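Local structure of L-Ribose isomerase (Acinetobacter, 4Q0S) at residues A[71-75]-A[112-116]. The protein isomerises the non-natural sugar L-ribose, probably to L-ribulose, in a cupin barrel that holds a cobalt ion and binds ribitol. Residues are numbered along the deposited sequence; the frame is centred on the assembly and turned at random.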
# COMPACT_ATOMS: atom_id res chain seq x y z
N TYR A 71 4.38 27.19 -9.57
CA TYR A 71 5.21 27.03 -10.76
C TYR A 71 4.63 25.88 -11.58
O TYR A 71 3.86 25.07 -11.06
CB TYR A 71 6.66 26.73 -10.37
CG TYR A 71 7.42 27.97 -9.92
CD1 TYR A 71 7.93 28.87 -10.86
CD2 TYR A 71 7.59 28.25 -8.57
CE1 TYR A 71 8.59 30.03 -10.46
CE2 TYR A 71 8.25 29.42 -8.15
CZ TYR A 71 8.75 30.30 -9.11
OH TYR A 71 9.38 31.45 -8.71
N GLU A 72 4.98 25.83 -12.86
CA GLU A 72 4.48 24.79 -13.73
C GLU A 72 5.59 23.79 -14.01
O GLU A 72 6.49 24.03 -14.84
CB GLU A 72 3.91 25.42 -15.02
CG GLU A 72 2.90 26.52 -14.69
CD GLU A 72 2.21 27.15 -15.89
OE1 GLU A 72 2.78 27.14 -17.00
OE2 GLU A 72 1.09 27.67 -15.71
N ALA A 73 5.53 22.67 -13.29
CA ALA A 73 6.51 21.61 -13.39
C ALA A 73 5.90 20.35 -12.76
O ALA A 73 5.08 20.44 -11.84
CB ALA A 73 7.78 22.00 -12.65
N MET A 74 6.32 19.19 -13.25
CA MET A 74 5.78 17.94 -12.74
C MET A 74 6.64 16.78 -13.18
O MET A 74 7.56 16.95 -13.99
CB MET A 74 4.38 17.71 -13.30
CG MET A 74 4.41 17.35 -14.78
SD MET A 74 2.81 17.41 -15.58
CE MET A 74 2.00 16.04 -14.73
N ILE A 75 6.32 15.61 -12.66
CA ILE A 75 7.04 14.40 -13.01
C ILE A 75 6.05 13.42 -13.61
O ILE A 75 4.92 13.31 -13.15
CB ILE A 75 7.69 13.74 -11.77
CG1 ILE A 75 8.81 14.63 -11.24
CG2 ILE A 75 8.20 12.34 -12.12
CD1 ILE A 75 9.53 14.05 -10.06
N LYS A 112 2.45 23.43 -7.21
CA LYS A 112 2.86 23.28 -8.61
C LYS A 112 1.71 22.84 -9.53
O LYS A 112 0.73 22.25 -9.08
CB LYS A 112 4.04 22.31 -8.69
CG LYS A 112 5.19 22.66 -7.73
CD LYS A 112 6.02 23.84 -8.23
CE LYS A 112 7.20 24.17 -7.31
NZ LYS A 112 6.80 24.84 -6.04
N PHE A 113 1.85 23.13 -10.83
CA PHE A 113 0.81 22.82 -11.81
C PHE A 113 1.25 22.06 -13.05
O PHE A 113 2.42 22.08 -13.43
CB PHE A 113 0.18 24.10 -12.39
CG PHE A 113 -0.46 25.03 -11.40
CD1 PHE A 113 0.31 25.72 -10.48
CD2 PHE A 113 -1.83 25.27 -11.45
CE1 PHE A 113 -0.27 26.66 -9.62
CE2 PHE A 113 -2.42 26.19 -10.61
CZ PHE A 113 -1.65 26.89 -9.69
N CYS A 114 0.27 21.40 -13.68
CA CYS A 114 0.46 20.78 -14.99
C CYS A 114 -0.30 21.94 -15.67
O CYS A 114 -1.50 22.10 -15.48
CB CYS A 114 -0.33 19.49 -15.14
SG CYS A 114 -0.34 18.87 -16.86
N PRO A 115 0.40 22.78 -16.45
CA PRO A 115 -0.20 23.93 -17.14
C PRO A 115 -1.34 23.76 -18.14
O PRO A 115 -1.53 22.70 -18.73
CB PRO A 115 1.02 24.60 -17.76
CG PRO A 115 1.86 23.44 -18.15
CD PRO A 115 1.78 22.56 -16.90
N PRO A 116 -2.14 24.82 -18.32
CA PRO A 116 -3.28 24.82 -19.25
C PRO A 116 -2.88 24.33 -20.63
O PRO A 116 -1.92 24.83 -21.23
CB PRO A 116 -3.71 26.27 -19.26
CG PRO A 116 -3.49 26.69 -17.85
CD PRO A 116 -2.12 26.08 -17.55
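The run from Tyr71 to Met74 lies nearly perpendicular (88°) to that of residues 112-116, and the backbones join where Phe113 N donates to Tyr71 O over 2.8 Å. That oxygen also takes a CA-H...O contact from Lys112 CA and lies in the ring plane of Phe113, 3.7 Å from CD1 at its edge. A weak bond from Ala73 N to Phe113 O, 3.2 Å long and bent to 122°, is the other backbone link. Against Tyr71, the side chain of Lys112 bends at chi2 (-76°), which lays its CD 3.7 Å from Tyr71 CB, and bends again at chi4, where NZ bonds to Glu69 O. The contact illustrates how the two antiparallel sheets of a cupin barrel are joined, strand 73-82 belonging to one and strand 113-118 to the other. Glu72 extends obliquely across Pro115, bringing OE1 to 3.2 Å from the ring carbon CB; its buried carboxylate is held by a salt bridge from OE1 to Arg171 and a hydrogen bond between OE2 and Tyr175, which probably stabilise its negative charge. Next to Phe201 of strand 199-202, which both residues touch, Met74 SD packs 3.7 Å from Cys114 SG, and Cys114 in turn touches the bound ribitol, making Met74 a second-shell neighbour of the sugar pocket.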